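Side-chain contacts in tail spike protein gp49 (Pseudomonas phage LKA1, PDB 4RU4), which probably cleaves the O-specific polysaccharide of its Pseudomonas host as a lyase, degrading the cell envelope during virus entry: residues S554-R559 with V589-N594; V521-A524 with S529-A532. All blocks are in the same frame, centred on the assembly; numbering follows the deposited sequence.

Interaction 1: S554-R559 with V589-N594; sequences SYAGNR and VTNQLN
Ala-556 and Val-589 meet at one end of the C-terminal Ig-like beta domain, where the loop joining strands 545-551 and 562-568 folds over the start of strand 590-600. Their contact is apolar and small: CG2 of Val-589 lies 3.7 Å from CB of Ala-556, and the two segments bury 104 Å² together. With its first torsion at -64°, Val-589 places CG2 between its backbone N and carbonyl carbon, the branch that faces the loop, while Phe-585 packs on Ala-556 from another loop.

Backbone bonds fix the shape of the loop. Ala-556 N donates to Arg-559 O at 2.7 Å, tying off a tight turn through Gly-557, whose phi is positive (77°).

Among the polar groups, the amide of Asn-591 brings OD1 to the margin of the contact, 4.5 Å from Ala-556 CB, and that oxygen accepts from Lys-550. Asn-558 holds the turn to the chain ahead of Val-589, OD1 bonding with Ser-586 N and ND2 with Asn-584 O. The hydroxyl of Tyr-555 hydrogen-bonds with Thr-579 O and Ser-528 OG of a second subunit. Within the turn, Arg-559 NH1 donates to Asn-558 O at 2.9 Å, from 50° above the carbonyl plane.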
# COMPACT_ATOMS: atom_id res chain seq x y z
N SER B 554 42.30 -23.89 24.85
CA SER B 554 43.04 -22.85 25.54
C SER B 554 44.52 -22.96 25.18
O SER B 554 44.90 -22.53 24.11
CB SER B 554 42.79 -22.92 27.05
OG SER B 554 41.42 -22.66 27.34
N TYR B 555 45.36 -23.51 26.06
CA TYR B 555 46.75 -23.76 25.66
C TYR B 555 46.80 -24.92 24.68
O TYR B 555 46.17 -25.95 24.89
CB TYR B 555 47.67 -23.97 26.89
CG TYR B 555 47.84 -22.68 27.67
CD1 TYR B 555 48.67 -21.66 27.19
CD2 TYR B 555 47.14 -22.45 28.85
CE1 TYR B 555 48.81 -20.47 27.88
CE2 TYR B 555 47.27 -21.27 29.55
CZ TYR B 555 48.09 -20.28 29.06
OH TYR B 555 48.19 -19.10 29.76
N ALA B 556 47.50 -24.73 23.56
CA ALA B 556 47.88 -25.84 22.70
C ALA B 556 49.24 -26.37 23.17
O ALA B 556 50.28 -26.14 22.54
CB ALA B 556 47.92 -25.39 21.24
N GLY B 557 49.22 -27.08 24.30
CA GLY B 557 50.45 -27.48 24.96
C GLY B 557 51.07 -26.32 25.72
O GLY B 557 50.78 -26.11 26.91
N ASN B 558 51.89 -25.53 25.03
CA ASN B 558 52.66 -24.47 25.67
C ASN B 558 52.25 -23.02 25.34
O ASN B 558 52.78 -22.09 25.95
CB ASN B 558 54.14 -24.63 25.29
CG ASN B 558 54.38 -24.45 23.80
OD1 ASN B 558 53.46 -24.61 22.99
ND2 ASN B 558 55.62 -24.12 23.41
N ARG B 559 51.36 -22.84 24.36
CA ARG B 559 50.97 -21.50 23.87
C ARG B 559 49.50 -21.48 23.48
O ARG B 559 48.95 -22.50 23.03
CB ARG B 559 51.79 -21.10 22.62
CG ARG B 559 53.31 -20.91 22.84
CD ARG B 559 53.58 -19.63 23.65
NE ARG B 559 55.01 -19.33 23.83
CZ ARG B 559 55.81 -19.92 24.72
NH1 ARG B 559 55.34 -20.87 25.54
NH2 ARG B 559 57.08 -19.57 24.79
N VAL B 589 46.86 -30.16 18.59
CA VAL B 589 45.45 -30.17 19.02
C VAL B 589 44.59 -29.24 18.19
O VAL B 589 45.10 -28.33 17.53
CB VAL B 589 45.28 -29.76 20.51
CG1 VAL B 589 45.97 -30.79 21.45
CG2 VAL B 589 45.82 -28.39 20.76
N THR B 590 43.28 -29.45 18.23
CA THR B 590 42.38 -28.64 17.43
C THR B 590 42.11 -27.28 18.06
O THR B 590 42.20 -27.12 19.26
CB THR B 590 41.05 -29.36 17.24
OG1 THR B 590 40.48 -29.61 18.53
CG2 THR B 590 41.28 -30.69 16.52
N ASN B 591 41.80 -26.31 17.21
CA ASN B 591 41.41 -24.97 17.60
C ASN B 591 40.38 -24.53 16.58
O ASN B 591 40.45 -24.92 15.42
CB ASN B 591 42.59 -24.00 17.52
CG ASN B 591 43.81 -24.49 18.28
OD1 ASN B 591 44.12 -24.00 19.37
ND2 ASN B 591 44.53 -25.46 17.70
N GLN B 592 39.41 -23.71 16.99
CA GLN B 592 38.45 -23.15 16.05
C GLN B 592 38.78 -21.69 15.78
O GLN B 592 38.72 -20.86 16.71
CB GLN B 592 37.02 -23.26 16.60
CG GLN B 592 36.53 -24.68 16.84
CD GLN B 592 36.39 -25.49 15.55
OE1 GLN B 592 36.29 -24.93 14.47
NE2 GLN B 592 36.39 -26.79 15.67
N LEU B 593 39.14 -21.36 14.54
CA LEU B 593 39.35 -19.98 14.14
C LEU B 593 38.00 -19.39 13.66
O LEU B 593 37.48 -19.79 12.62
CB LEU B 593 40.44 -19.87 13.06
CG LEU B 593 41.82 -20.39 13.52
CD1 LEU B 593 42.93 -20.00 12.52
CD2 LEU B 593 42.14 -19.88 14.93
N ASN B 594 37.44 -18.51 14.48
CA ASN B 594 36.15 -17.86 14.19
C ASN B 594 36.43 -16.56 13.43
O ASN B 594 37.02 -15.62 13.99
CB ASN B 594 35.45 -17.48 15.50
CG ASN B 594 34.93 -18.68 16.29
OD1 ASN B 594 33.76 -18.71 16.67
ND2 ASN B 594 35.80 -19.68 16.55

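Interaction 2: V521-A524 with S529-A532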
# COMPACT_ATOMS: atom_id res chain seq x y z
N VAL B 521 41.58 -25.66 12.90
CA VAL B 521 42.99 -25.87 12.59
C VAL B 521 43.62 -26.76 13.67
O VAL B 521 43.24 -26.69 14.81
CB VAL B 521 43.81 -24.55 12.46
CG1 VAL B 521 43.25 -23.67 11.33
CG2 VAL B 521 43.85 -23.78 13.80
N THR B 522 44.58 -27.58 13.27
CA THR B 522 45.31 -28.40 14.23
C THR B 522 46.77 -27.95 14.25
O THR B 522 47.43 -27.86 13.19
CB THR B 522 45.23 -29.88 13.85
OG1 THR B 522 43.85 -30.26 13.76
CG2 THR B 522 45.95 -30.76 14.89
N THR B 523 47.27 -27.64 15.44
CA THR B 523 48.66 -27.25 15.57
C THR B 523 49.62 -28.41 15.24
O THR B 523 49.24 -29.59 15.28
CB THR B 523 48.95 -26.67 16.97
OG1 THR B 523 48.54 -27.61 17.97
CG2 THR B 523 48.18 -25.36 17.15
N ALA B 524 50.84 -28.08 14.86
CA ALA B 524 51.89 -29.08 14.68
C ALA B 524 53.02 -28.78 15.66
O ALA B 524 53.34 -27.61 15.87
CB ALA B 524 52.42 -29.07 13.25
N SER B 529 53.10 -22.00 14.02
CA SER B 529 51.88 -21.51 13.39
C SER B 529 51.13 -22.57 12.60
O SER B 529 51.68 -23.61 12.25
CB SER B 529 52.19 -20.30 12.48
OG SER B 529 52.98 -20.68 11.37
N VAL B 530 49.86 -22.28 12.33
CA VAL B 530 49.04 -23.10 11.43
C VAL B 530 48.09 -22.13 10.75
O VAL B 530 47.66 -21.17 11.37
CB VAL B 530 48.30 -24.26 12.17
CG1 VAL B 530 47.50 -23.74 13.37
CG2 VAL B 530 47.43 -25.07 11.20
N THR B 531 47.85 -22.32 9.46
CA THR B 531 47.02 -21.40 8.70
C THR B 531 45.97 -22.19 7.93
O THR B 531 46.11 -23.40 7.75
CB THR B 531 47.85 -20.58 7.67
OG1 THR B 531 48.45 -21.46 6.71
CG2 THR B 531 48.95 -19.79 8.37
N ALA B 532 44.94 -21.50 7.47
CA ALA B 532 43.90 -22.12 6.65
C ALA B 532 43.26 -21.06 5.77
O ALA B 532 42.92 -19.97 6.22
CB ALA B 532 42.84 -22.77 7.53
O HOH W 1 51.88 -25.50 14.53
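Val-530 is the side chain through which strand 529-535 meets the end of strand 510-522, and its two methyls divide the work. CG1 lies 3.7 Å from CG2 of Val-521, and both methyls of Val-530 pack against CB of the same valine, the two side chains running at a slant to each other. With CG1 of Val-530 at a first torsion of 52°, CG2 falls anti to the backbone N and comes to 3.4 Å from Thr-522 O. A looser approach completes this side: CG1 of Val-530 is 4.2 Å from CG2 of Thr-523, with the two side chains roughly perpendicular. Two residues farther along, Ala-532 takes the other branch of Val-521, its CB lying 3.9 Å from CG1.

Where the strands lead into the turn between them, a water takes over from direct packing. It accepts from Ala-524 N at 2.8 Å and can donate to Ser-529 O, 3.0 Å from its oxygen, though other acceptors compete for its protons.

Farther out, each segment is positioned by a different neighbour. Val-521 and Thr-523 are hydrogen-bonded through their backbones to Asn-591 and Val-589, and OG1 of Thr-523 is also engaged by Val-589 N and Ser-587 O, which probably helps to keep its methyl on the side of Val-530. Val-530 and Ala-532 instead form backbone bonds with Leu-577 and Leu-575 of strand 572-578. Leu-593 also packs on Val-521 and Leu-577 on Val-530, extending the apolar layer. Strands 510-522 and 529-535, consecutive in the chain, thus belong to separate hydrogen-bonded layers and meet through aliphatic side chains, the arrangement of a beta sandwich of the Ig-like kind.

In the fold
Along the chain, strand 510-522 comes first, and interaction 2 closes the short turn that carries it into strand 529-535. The chain then runs through strand 545-551 into the loop 554-559, and interaction 1 closes the longer excursion through strands 562-568 and 572-578 when the chain returns at Val-589. The two closures follow in series, neither enclosing nor crossing the other. They share the paired edges of strands 510-522 and 590-600, which run antiparallel. Interaction 2 ties the two layers of the domain together, and interaction 1 lays the loop 554-559 on the start of strand 590-600 at the same end of the domain.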